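Local coordinates for myosin-2 (Saccharomyces cerevisiae, PDB 6IXO), which moves organelles and other cargo along actin cables as a class V myosin, whose globular cargo-binding tail domain is the part in this chain, at residues A[174-177]-A[178-182]; A[200-203]-A[204-207]. All coordinates share one frame; numbering follows the deposited sequence.

Contact 1. Residues A[174-177]-A[178-182]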
# COMPACT_ATOMS: atom_id res chain seq x y z
N ALA A 174 4.54 -15.47 1.37
CA ALA A 174 5.95 -15.15 1.53
C ALA A 174 6.64 -16.18 2.40
O ALA A 174 7.83 -16.52 2.24
CB ALA A 174 6.10 -13.75 2.13
N ILE A 175 5.90 -16.68 3.38
CA ILE A 175 6.52 -17.66 4.25
C ILE A 175 6.92 -18.91 3.48
O ILE A 175 8.04 -19.42 3.61
CB ILE A 175 5.56 -18.01 5.43
CG1 ILE A 175 5.52 -16.84 6.42
CG2 ILE A 175 6.03 -19.29 6.11
CD1 ILE A 175 4.45 -17.00 7.54
N ASN A 176 6.01 -19.41 2.67
CA ASN A 176 6.36 -20.59 1.89
C ASN A 176 7.46 -20.24 0.86
O ASN A 176 8.41 -20.98 0.67
CB ASN A 176 5.15 -21.17 1.18
CG ASN A 176 5.43 -22.56 0.60
OD1 ASN A 176 5.62 -22.73 -0.61
ND2 ASN A 176 5.49 -23.55 1.47
N ALA A 177 7.30 -19.10 0.19
CA ALA A 177 8.25 -18.72 -0.86
C ALA A 177 9.67 -18.49 -0.33
O ALA A 177 10.65 -18.96 -0.91
CB ALA A 177 7.74 -17.45 -1.56
N VAL A 178 9.79 -17.74 0.76
CA VAL A 178 11.11 -17.39 1.29
C VAL A 178 11.73 -18.53 2.10
O VAL A 178 12.88 -18.88 1.90
CB VAL A 178 11.02 -16.12 2.16
CG1 VAL A 178 12.32 -15.81 2.88
CG2 VAL A 178 10.58 -14.89 1.28
N VAL A 179 10.94 -19.10 3.01
CA VAL A 179 11.47 -20.03 4.02
C VAL A 179 11.49 -21.47 3.55
O VAL A 179 12.42 -22.21 3.81
CB VAL A 179 10.65 -19.89 5.34
CG1 VAL A 179 11.14 -20.87 6.40
CG2 VAL A 179 10.78 -18.46 5.88
N ILE A 180 10.44 -21.88 2.87
CA ILE A 180 10.23 -23.30 2.58
C ILE A 180 10.61 -23.68 1.14
O ILE A 180 11.26 -24.70 0.94
CB ILE A 180 8.74 -23.71 2.82
CG1 ILE A 180 8.32 -23.43 4.26
CG2 ILE A 180 8.52 -25.20 2.45
CD1 ILE A 180 9.06 -24.33 5.29
N SER A 181 10.15 -22.92 0.13
CA SER A 181 10.37 -23.31 -1.28
C SER A 181 11.86 -23.36 -1.61
O SER A 181 12.65 -22.53 -1.16
CB SER A 181 9.69 -22.35 -2.28
OG SER A 181 10.47 -21.18 -2.47
N GLU A 182 12.24 -24.36 -2.40
CA GLU A 182 13.64 -24.55 -2.71
C GLU A 182 13.99 -23.81 -3.97
O GLU A 182 13.49 -24.11 -5.05
CB GLU A 182 13.97 -26.03 -2.84
CG GLU A 182 13.89 -26.75 -1.52
CD GLU A 182 14.40 -28.17 -1.61
OE1 GLU A 182 13.74 -28.99 -2.28
OE2 GLU A 182 15.48 -28.45 -1.04

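Contact 2. Residues A[200-203]-A[204-207]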
# COMPACT_ATOMS: atom_id res chain seq x y z
N TYR A 200 3.80 -21.75 -3.30
CA TYR A 200 4.24 -20.37 -3.62
C TYR A 200 5.77 -20.33 -3.69
O TYR A 200 6.47 -20.94 -2.87
CB TYR A 200 3.74 -19.35 -2.61
CG TYR A 200 2.25 -19.28 -2.57
CD1 TYR A 200 1.54 -18.74 -3.63
CD2 TYR A 200 1.53 -19.81 -1.50
CE1 TYR A 200 0.16 -18.69 -3.61
CE2 TYR A 200 0.16 -19.78 -1.48
CZ TYR A 200 -0.52 -19.22 -2.54
OH TYR A 200 -1.90 -19.18 -2.52
N THR A 201 6.29 -19.64 -4.70
CA THR A 201 7.75 -19.52 -4.90
C THR A 201 8.14 -18.05 -4.93
O THR A 201 7.27 -17.19 -5.01
CB THR A 201 8.20 -20.17 -6.19
OG1 THR A 201 7.64 -19.45 -7.28
CG2 THR A 201 7.74 -21.65 -6.26
N MET A 202 9.43 -17.78 -4.91
CA MET A 202 9.93 -16.41 -5.02
C MET A 202 9.40 -15.73 -6.26
O MET A 202 9.21 -14.50 -6.25
CB MET A 202 11.45 -16.39 -5.05
CG MET A 202 12.08 -16.66 -3.74
SD MET A 202 11.33 -15.68 -2.43
CE MET A 202 11.72 -13.96 -2.86
N ASP A 203 9.17 -16.47 -7.33
CA ASP A 203 8.56 -15.83 -8.50
C ASP A 203 7.20 -15.22 -8.18
O ASP A 203 6.82 -14.20 -8.76
CB ASP A 203 8.40 -16.82 -9.64
CG ASP A 203 9.69 -17.04 -10.39
OD1 ASP A 203 10.53 -16.09 -10.43
OD2 ASP A 203 9.87 -18.14 -10.93
N ASP A 204 6.45 -15.85 -7.29
CA ASP A 204 5.15 -15.31 -6.96
C ASP A 204 5.32 -14.04 -6.17
O ASP A 204 4.52 -13.11 -6.30
CB ASP A 204 4.30 -16.29 -6.18
CG ASP A 204 4.04 -17.56 -6.95
OD1 ASP A 204 3.63 -17.48 -8.12
OD2 ASP A 204 4.33 -18.64 -6.39
N ILE A 205 6.35 -14.01 -5.32
CA ILE A 205 6.61 -12.83 -4.50
C ILE A 205 7.08 -11.66 -5.37
O ILE A 205 6.67 -10.50 -5.19
CB ILE A 205 7.68 -13.12 -3.42
CG1 ILE A 205 7.17 -14.24 -2.50
CG2 ILE A 205 7.96 -11.87 -2.60
CD1 ILE A 205 5.77 -13.93 -1.84
N LEU A 206 7.98 -11.97 -6.31
CA LEU A 206 8.43 -10.92 -7.21
C LEU A 206 7.27 -10.38 -8.07
O LEU A 206 7.17 -9.17 -8.30
CB LEU A 206 9.56 -11.46 -8.11
CG LEU A 206 10.78 -11.77 -7.24
CD1 LEU A 206 11.80 -12.48 -8.10
CD2 LEU A 206 11.36 -10.50 -6.72
N THR A 207 6.41 -11.28 -8.55
CA THR A 207 5.24 -10.87 -9.33
C THR A 207 4.39 -9.89 -8.53
O THR A 207 3.92 -8.87 -9.03
CB THR A 207 4.39 -12.09 -9.71
OG1 THR A 207 5.11 -12.84 -10.68
CG2 THR A 207 3.05 -11.66 -10.31

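Contact 1. Residues A[174-177]-A[178-182]
Ala174 and Val178, Ile175 and Val179, and Asn176 with both Ile180 and Ser181 are joined by the backbone bonds that finish helix 134-180. The first is short and fairly straight, Val178 N to Ala174 O at 2.7 Å. The turn then widens: Asn176 O takes Ser181 N at 2.7 Å, an i+5 bond of pi type, and also Ile180 N at 3.1 Å. Ser181 N arrives nearly in line with the carbonyl, whereas Ile180 N stands above its plane and is bent to 136°, so the two donors divide one oxygen unequally.

One side-chain bond closes the end. Ser181 OG donates to Ala177 O at 2.7 Å; its chi1 of 80° sets the hydroxyl between its own backbone N and carbonyl carbon, turned back over the last turn. With an alanine here, Ala177 O would probably lose this hydroxyl donor and the chain leaving the helix would be less firmly fixed.

Among van der Waals contacts, the Asn176 amide extends (CG anti to the backbone N, chi1 -169°) to cross Ile180 at about a right angle, with ND2 3.5 Å from Ile180 CB. CB and CG2 of Val178 both lie against Ala174 O.

Outward, Ala174, Ala177 and Val178 pack on helix 202-218, while Val178 and Val179 meet Cys241 of helix 223-247. Helix 254-273 receives Val178 on Leu260, and its Asn263 ND2 and Arg256 NH1 bond to Val178 O and Ile180 O, respectively.

Contact 2. Residues A[200-203]-A[204-207]
The Tyr200 ring has the carboxylate of Asp204 at its edge, OD2 lying near the ring plane and 3.9 Å from Tyr200 CD1; the two flat groups are almost perpendicular, 85° apart. Lys173, from helix 134-180, also touches this tyrosine. The same Asp204 OD2 accepts Thr201 N at 2.8 Å in a nearly straight bond (168°), met on its anti side and somewhat out of the carboxylate plane. Asp204 reaches back because CG lies beside its own backbone N (chi1 -61°). Thr201 OG1 accepts a weak bond from Asp203 N at 3.4 Å.

Thr201 O receives Asp204 N from above its carbonyl plane, and Ile205 N weakly. Two residues on, Asp203 O is gripped from opposite faces by Thr207 N at 3.0 Å and Thr207 OG1 at 2.9 Å, while the Asp203 carboxylate forms a salt bridge with Arg266. On the buried side, the bent Met202 chain brings CE to 4.2 Å from Ile205 CB.

Thr201 at the N-cap and Asp204 three residues later form a capping box, which starts helix 202-218: Asp204 OD2 takes the N-cap N-H, and Thr201 OG1 weakly takes the N-H of Asp203.

Along the chain, contact 1 comes first, ending helix 134-180, and contact 2 follows, opening helix 202-218. They lie in series, neither nested nor crossed, and each is local, between neighbouring turns. Between them runs a connection whose residues 189-198 are not modelled; the chain returns so that the centres of contacts 1 and 2 lie about 9 Å apart. There Ala177 CB packs 3.4 Å from Ile205 CG1, and Ser181 CB lies 3.6 Å from Tyr200 O. Helix 254-273 joins both: Asn263 bonds to Val178 and touches Met202. A C-terminal helix end and an N-terminal one are thus packed together within the all-helical cargo-binding domain.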